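Local coordinates for protein inorganic pyrophosphatase (Coxiella burnetii, PDB 3TR4) that probably hydrolyses inorganic pyrophosphate to two phosphate ions as a metal-dependent homohexameric enzyme, at residues B[14-25]-B[80-91]. Numbering follows the deposited sequence.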
ATOM      1  N   ILE B  14       8.786 -26.183  22.114  1.00 29.70           N
ATOM      2  CA  ILE B  14       9.639 -25.523  21.127  1.00 35.72           C
ATOM      3  C   ILE B  14       9.196 -25.779  19.684  1.00 36.05           C
ATOM      4  O   ILE B  14       9.560 -25.030  18.775  1.00 36.44           O
ATOM      5  CB  ILE B  14      11.117 -25.937  21.303  1.00 31.87           C
ATOM      6  CG1 ILE B  14      12.048 -24.906  20.661  1.00 28.67           C
ATOM      7  CG2 ILE B  14      11.352 -27.337  20.751  1.00 35.05           C
ATOM      8  CD1 ILE B  14      11.922 -23.509  21.258  1.00 28.06           C
ATOM      9  N   ASP B  15       8.407 -26.831  19.478  1.00 33.74           N
ATOM     10  CA  ASP B  15       7.908 -27.170  18.145  1.00 33.28           C
ATOM     11  C   ASP B  15       6.482 -26.686  17.924  1.00 32.29           C
ATOM     12  O   ASP B  15       5.903 -26.904  16.861  1.00 31.72           O
ATOM     13  CB  ASP B  15       7.965 -28.680  17.914  1.00 44.10           C
ATOM     14  CG  ASP B  15       9.372 -29.179  17.668  1.00 48.07           C
ATOM     15  OD1 ASP B  15       9.919 -29.874  18.548  1.00 50.51           O
ATOM     16  OD2 ASP B  15       9.932 -28.872  16.593  1.00 55.43           O
ATOM     17  N   ASP B  16       5.916 -26.032  18.930  1.00 30.64           N
ATOM     18  CA  ASP B  16       4.546 -25.554  18.838  1.00 30.48           C
ATOM     19  C   ASP B  16       4.234 -24.605  19.982  1.00 31.45           C
ATOM     20  O   ASP B  16       3.610 -24.995  20.972  1.00 33.45           O
ATOM     21  CB  ASP B  16       3.568 -26.730  18.850  1.00 34.09           C
ATOM     22  CG  ASP B  16       2.120 -26.284  18.825  1.00 45.11           C
ATOM     23  OD1 ASP B  16       1.860 -25.115  18.468  1.00 48.07           O
ATOM     24  OD2 ASP B  16       1.242 -27.105  19.162  1.00 53.19           O
ATOM     25  N   PHE B  17       4.673 -23.359  19.847  1.00 20.71           N
ATOM     26  CA  PHE B  17       4.412 -22.369  20.880  1.00 25.16           C
ATOM     27  C   PHE B  17       3.715 -21.131  20.327  1.00 26.74           C
ATOM     28  O   PHE B  17       3.636 -20.937  19.114  1.00 23.94           O
ATOM     29  CB  PHE B  17       5.691 -22.020  21.658  1.00 22.63           C
ATOM     30  CG  PHE B  17       6.788 -21.408  20.822  1.00 19.74           C
ATOM     31  CD1 PHE B  17       7.692 -22.209  20.138  1.00 23.75           C
ATOM     32  CD2 PHE B  17       6.944 -20.032  20.759  1.00 19.86           C
ATOM     33  CE1 PHE B  17       8.713 -21.649  19.388  1.00 22.00           C
ATOM     34  CE2 PHE B  17       7.965 -19.463  20.013  1.00 20.49           C
ATOM     35  CZ  PHE B  17       8.849 -20.271  19.327  1.00 27.88           C
ATOM     36  N   ASN B  18       3.191 -20.307  21.228  1.00 27.85           N
ATOM     37  CA  ASN B  18       2.425 -19.132  20.833  1.00 24.61           C
ATOM     38  C   ASN B  18       3.279 -17.885  20.680  1.00 23.92           C
ATOM     39  O   ASN B  18       4.213 -17.653  21.447  1.00 27.09           O
ATOM     40  CB  ASN B  18       1.303 -18.872  21.838  1.00 25.06           C
ATOM     41  CG  ASN B  18       0.241 -19.955  21.814  1.00 32.65           C
ATOM     42  OD1 ASN B  18       0.003 -20.580  20.780  1.00 32.25           O
ATOM     43  ND2 ASN B  18      -0.407 -20.179  22.952  1.00 30.26           N
ATOM     44  N   VAL B  19       2.950 -17.078  19.680  1.00 22.61           N
ATOM     45  CA  VAL B  19       3.608 -15.795  19.498  1.00 22.77           C
ATOM     46  C   VAL B  19       2.564 -14.737  19.193  1.00 28.19           C
ATOM     47  O   VAL B  19       1.682 -14.941  18.357  1.00 26.13           O
ATOM     48  CB  VAL B  19       4.644 -15.842  18.359  1.00 25.52           C
ATOM     49  CG1 VAL B  19       5.115 -14.441  18.011  1.00 24.85           C
ATOM     50  CG2 VAL B  19       5.827 -16.723  18.758  1.00 30.10           C
ATOM     51  N   ILE B  20       2.649 -13.615  19.894  1.00 24.52           N
ATOM     52  CA  ILE B  20       1.825 -12.463  19.572  1.00 25.46           C
ATOM     53  C   ILE B  20       2.668 -11.496  18.752  1.00 22.62           C
ATOM     54  O   ILE B  20       3.708 -11.020  19.206  1.00 21.57           O
ATOM     55  CB  ILE B  20       1.286 -11.772  20.835  1.00 23.27           C
ATOM     56  CG1 ILE B  20       0.310 -12.700  21.565  1.00 25.07           C
ATOM     57  CG2 ILE B  20       0.601 -10.464  20.464  1.00 26.10           C
ATOM     58  CD1 ILE B  20      -0.169 -12.176  22.908  1.00 33.02           C
ATOM     59  N   ILE B  21       2.224 -11.227  17.532  1.00 21.87           N
ATOM     60  CA  ILE B  21       2.988 -10.389  16.620  1.00 21.09           C
ATOM     61  C   ILE B  21       2.832  -8.917  16.988  1.00 24.13           C
ATOM     62  O   ILE B  21       1.727  -8.452  17.261  1.00 28.92           O
ATOM     63  CB  ILE B  21       2.562 -10.621  15.160  1.00 20.84           C
ATOM     64  CG1 ILE B  21       2.885 -12.058  14.739  1.00 20.63           C
ATOM     65  CG2 ILE B  21       3.259  -9.631  14.238  1.00 19.01           C
ATOM     66  CD1 ILE B  21       4.367 -12.387  14.759  1.00 24.05           C
ATOM     67  N   GLU B  22       3.947  -8.195  17.002  1.00 18.96           N
ATOM     68  CA  GLU B  22       3.939  -6.782  17.356  1.00 23.09           C
ATOM     69  C   GLU B  22       4.344  -5.915  16.167  1.00 24.05           C
ATOM     70  O   GLU B  22       3.865  -4.793  16.017  1.00 26.26           O
ATOM     71  CB  GLU B  22       4.855  -6.528  18.561  1.00 20.87           C
ATOM     72  CG  GLU B  22       4.317  -7.100  19.873  1.00 22.46           C
ATOM     73  CD  GLU B  22       5.306  -6.989  21.023  1.00 32.79           C
ATOM     74  OE1 GLU B  22       6.513  -7.229  20.801  1.00 37.36           O
ATOM     75  OE2 GLU B  22       4.877  -6.662  22.150  1.00 34.43           O
ATOM     76  N   ILE B  23       5.216  -6.452  15.316  1.00 22.51           N
ATOM     77  CA  ILE B  23       5.710  -5.733  14.146  1.00 20.20           C
ATOM     78  C   ILE B  23       5.724  -6.661  12.937  1.00 21.91           C
ATOM     79  O   ILE B  23       6.335  -7.725  12.985  1.00 25.24           O
ATOM     80  CB  ILE B  23       7.153  -5.244  14.368  1.00 21.16           C
ATOM     81  CG1 ILE B  23       7.267  -4.463  15.679  1.00 27.87           C
ATOM     82  CG2 ILE B  23       7.628  -4.417  13.178  1.00 21.35           C
ATOM     83  CD1 ILE B  23       8.691  -4.129  16.049  1.00 33.18           C
ATOM     84  N   PRO B  24       5.067  -6.255  11.841  1.00 22.73           N
ATOM     85  CA  PRO B  24       4.996  -7.109  10.651  1.00 22.72           C
ATOM     86  C   PRO B  24       6.286  -7.042   9.847  1.00 24.32           C
ATOM     87  O   PRO B  24       7.010  -6.049   9.945  1.00 18.83           O
ATOM     88  CB  PRO B  24       3.867  -6.469   9.851  1.00 26.22           C
ATOM     89  CG  PRO B  24       3.992  -5.015  10.172  1.00 27.18           C
ATOM     90  CD  PRO B  24       4.434  -4.943  11.612  1.00 23.53           C
ATOM     91  N   ALA B  25       6.569  -8.079   9.064  1.00 25.68           N
ATOM     92  CA  ALA B  25       7.697  -8.045   8.142  1.00 18.88           C
ATOM     93  C   ALA B  25       7.569  -6.821   7.244  1.00 20.66           C
ATOM     94  O   ALA B  25       6.479  -6.514   6.764  1.00 21.32           O
ATOM     95  CB  ALA B  25       7.729  -9.319   7.292  1.00 19.24           C
ATOM     96  N   PRO B  80       3.518 -10.718   5.369  1.00 21.63           N
ATOM     97  CA  PRO B  80       3.478 -10.086   6.695  1.00 20.97           C
ATOM     98  C   PRO B  80       2.203 -10.428   7.471  1.00 24.05           C
ATOM     99  O   PRO B  80       1.137 -10.605   6.880  1.00 21.18           O
ATOM    100  CB  PRO B  80       3.518  -8.586   6.375  1.00 21.38           C
ATOM    101  CG  PRO B  80       4.115  -8.497   5.001  1.00 25.08           C
ATOM    102  CD  PRO B  80       3.644  -9.728   4.283  1.00 22.05           C
ATOM    103  N   VAL B  81       2.326 -10.527   8.791  1.00 23.70           N
ATOM    104  CA  VAL B  81       1.185 -10.775   9.668  1.00 25.91           C
ATOM    105  C   VAL B  81       0.820  -9.488  10.414  1.00 25.50           C
ATOM    106  O   VAL B  81       1.702  -8.745  10.847  1.00 27.61           O
ATOM    107  CB  VAL B  81       1.502 -11.886  10.694  1.00 24.70           C
ATOM    108  CG1 VAL B  81       0.376 -12.025  11.706  1.00 21.51           C
ATOM    109  CG2 VAL B  81       1.765 -13.216   9.987  1.00 24.46           C
ATOM    110  N   GLN B  82      -0.476  -9.225  10.565  1.00 24.33           N
ATOM    111  CA  GLN B  82      -0.946  -8.006  11.229  1.00 25.12           C
ATOM    112  C   GLN B  82      -0.580  -7.964  12.715  1.00 16.19           C
ATOM    113  O   GLN B  82      -0.768  -8.945  13.431  1.00 24.54           O
ATOM    114  CB  GLN B  82      -2.467  -7.864  11.062  1.00 30.99           C
ATOM    115  CG  GLN B  82      -3.107  -6.749  11.893  1.00 35.98           C
ATOM    116  CD  GLN B  82      -4.596  -6.600  11.626  1.00 34.45           C
ATOM    117  OE1 GLN B  82      -5.003  -6.212  10.532  1.00 41.79           O
ATOM    118  NE2 GLN B  82      -5.416  -6.912  12.624  1.00 32.82           N
ATOM    119  N   PRO B  83      -0.067  -6.816  13.188  1.00 19.60           N
ATOM    120  CA  PRO B  83       0.262  -6.667  14.610  1.00 20.38           C
ATOM    121  C   PRO B  83      -0.949  -6.964  15.482  1.00 25.03           C
ATOM    122  O   PRO B  83      -2.061  -6.562  15.134  1.00 26.10           O
ATOM    123  CB  PRO B  83       0.620  -5.182  14.733  1.00 22.21           C
ATOM    124  CG  PRO B  83       1.031  -4.772  13.373  1.00 27.95           C
ATOM    125  CD  PRO B  83       0.188  -5.579  12.429  1.00 23.96           C
ATOM    126  N   GLY B  84      -0.736  -7.656  16.597  1.00 22.42           N
ATOM    127  CA  GLY B  84      -1.810  -7.947  17.528  1.00 25.34           C
ATOM    128  C   GLY B  84      -2.369  -9.344  17.351  1.00 26.87           C
ATOM    129  O   GLY B  84      -3.181  -9.807  18.150  1.00 30.63           O
ATOM    130  N   VAL B  85      -1.921 -10.017  16.298  1.00 25.96           N
ATOM    131  CA  VAL B  85      -2.401 -11.352  15.972  1.00 26.56           C
ATOM    132  C   VAL B  85      -1.552 -12.425  16.651  1.00 22.42           C
ATOM    133  O   VAL B  85      -0.339 -12.282  16.772  1.00 26.08           O
ATOM    134  CB  VAL B  85      -2.403 -11.569  14.445  1.00 32.13           C
ATOM    135  CG1 VAL B  85      -2.672 -13.025  14.102  1.00 32.83           C
ATOM    136  CG2 VAL B  85      -3.435 -10.660  13.793  1.00 31.27           C
ATOM    137  N   LEU B  86      -2.201 -13.491  17.105  1.00 19.63           N
ATOM    138  CA  LEU B  86      -1.494 -14.613  17.717  1.00 22.78           C
ATOM    139  C   LEU B  86      -1.313 -15.722  16.686  1.00 28.24           C
ATOM    140  O   LEU B  86      -2.194 -15.960  15.866  1.00 33.53           O
ATOM    141  CB  LEU B  86      -2.269 -15.132  18.930  1.00 25.08           C
ATOM    142  CG  LEU B  86      -1.567 -16.145  19.839  1.00 37.83           C
ATOM    143  CD1 LEU B  86      -2.189 -16.141  21.225  1.00 39.87           C
ATOM    144  CD2 LEU B  86      -1.594 -17.544  19.237  1.00 42.65           C
HETATM  145  N   MSE B  87      -0.166 -16.388  16.720  1.00 23.82           N
HETATM  146  CA  MSE B  87       0.090 -17.491  15.802  1.00 26.69           C
HETATM  147  C   MSE B  87       0.915 -18.591  16.457  1.00 27.74           C
HETATM  148  O   MSE B  87       1.654 -18.348  17.412  1.00 25.32           O
HETATM  149  CB  MSE B  87       0.766 -16.991  14.522  1.00 24.64           C
HETATM  150  CG  MSE B  87       2.114 -16.326  14.731  1.00 26.44           C
HETATM  151 SE   MSE B  87       2.796 -15.552  13.064  1.00 32.84          SE
HETATM  152  CE  MSE B  87       2.810 -17.169  11.968  1.00 16.93           C
ATOM    153  N   ARG B  88       0.769 -19.808  15.942  1.00 20.28           N
ATOM    154  CA  ARG B  88       1.497 -20.950  16.464  1.00 24.02           C
ATOM    155  C   ARG B  88       2.718 -21.215  15.596  1.00 24.54           C
ATOM    156  O   ARG B  88       2.603 -21.371  14.379  1.00 23.12           O
ATOM    157  CB  ARG B  88       0.585 -22.178  16.509  1.00 33.31           C
ATOM    158  CG  ARG B  88      -0.583 -22.023  17.478  1.00 43.83           C
ATOM    159  CD  ARG B  88      -1.563 -23.185  17.393  1.00 48.61           C
ATOM    160  NE  ARG B  88      -0.898 -24.474  17.543  1.00 56.95           N
ATOM    161  CZ  ARG B  88      -1.005 -25.472  16.672  1.00 60.94           C
ATOM    162  NH1 ARG B  88      -1.760 -25.332  15.591  1.00 61.24           N
ATOM    163  NH2 ARG B  88      -0.363 -26.612  16.882  1.00 62.02           N
ATOM    164  N   VAL B  89       3.887 -21.264  16.227  1.00 25.89           N
ATOM    165  CA  VAL B  89       5.145 -21.373  15.498  1.00 22.69           C
ATOM    166  C   VAL B  89       6.037 -22.481  16.043  1.00 21.55           C
ATOM    167  O   VAL B  89       5.771 -23.053  17.101  1.00 24.02           O
ATOM    168  CB  VAL B  89       5.927 -20.031  15.532  1.00 23.29           C
ATOM    169  CG1 VAL B  89       5.077 -18.905  14.972  1.00 19.99           C
ATOM    170  CG2 VAL B  89       6.369 -19.707  16.948  1.00 19.45           C
ATOM    171  N   ARG B  90       7.094 -22.786  15.299  1.00 20.06           N
ATOM    172  CA  ARG B  90       8.083 -23.768  15.716  1.00 26.08           C
ATOM    173  C   ARG B  90       9.469 -23.169  15.505  1.00 23.32           C
ATOM    174  O   ARG B  90       9.712 -22.504  14.499  1.00 23.34           O
ATOM    175  CB  ARG B  90       7.921 -25.066  14.918  1.00 25.44           C
ATOM    176  CG  ARG B  90       7.893 -24.864  13.411  1.00 29.03           C
ATOM    177  CD  ARG B  90       7.587 -26.162  12.666  1.00 29.09           C
ATOM    178  NE  ARG B  90       7.581 -25.960  11.220  1.00 23.69           N
ATOM    179  CZ  ARG B  90       8.661 -26.038  10.450  1.00 23.64           C
ATOM    180  NH1 ARG B  90       9.840 -26.319  10.988  1.00 22.62           N
ATOM    181  NH2 ARG B  90       8.562 -25.835   9.143  1.00 23.20           N
ATOM    182  N   ALA B  91      10.373 -23.396  16.452  1.00 25.59           N
ATOM    183  CA  ALA B  91      11.697 -22.777  16.404  1.00 28.59           C
ATOM    184  C   ALA B  91      12.675 -23.474  15.456  1.00 32.90           C
ATOM    185  O   ALA B  91      12.629 -24.691  15.273  1.00 31.19           O
ATOM    186  CB  ALA B  91      12.295 -22.685  17.803  1.00 24.65           C
TER
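Val89 lays its CG2 methyl over one face of the Phe17 ring, 3.6 Å from the centroid and 20° off the ring normal, which meets the criterion for a CH-pi contact. The branch reaches the ring because chi1 of Val89 (-57°) sets CG2 between the backbone N and the carbonyl carbon. The same methyl meets Val19 CG2 at 3.5 Å, so one branch joins two side chains of the facing strand. On the face of the sheet that these residues share, Met87, a selenomethionine, bends at chi3 and sets its SE alongside CG1 and CD1 of Ile21. Val73 and Val75 of strand 72-75 pack against this layer, and Phe167 meets the Phe17 ring.

The backbone evidence is a pattern of reciprocal bonds: Phe17 pairs with Val89 and Val19 with Met87 as antiparallel hydrogen-bonded pairs, while Asn18-Arg88 and Ile20-Leu86 are non-hydrogen-bonded. At one end Ala91 N reaches Ile14 O at 3.0 Å, almost straight. At the other, Ile21 N binds Val85 O, and Gly84 N binds Ile21 O at 2.7 Å, tying the type II turn Gln82-Val85 to the strand.

From the other face of the sheet, shared with Asn18, Arg88 NH2 donates to Asp16 OD2 at 2.8 Å in a salt bridge. The oxygen lies in the guanidinium plane, but the carboxylate and guanidinium planes stand 72° apart, so the pair is not coplanar; the second bond, NE to OD1, is weak. Pro24 CD packs on Pro83 CG at 3.8 Å beyond a classic beta bulge, where Glu22 and Ile23 both face Tyr57, a predicted substrate-binding residue. The pair of strands 16-23 and 86-99 belongs to the curled sheet that forms the beta-barrel core of family I soluble pyrophosphatases.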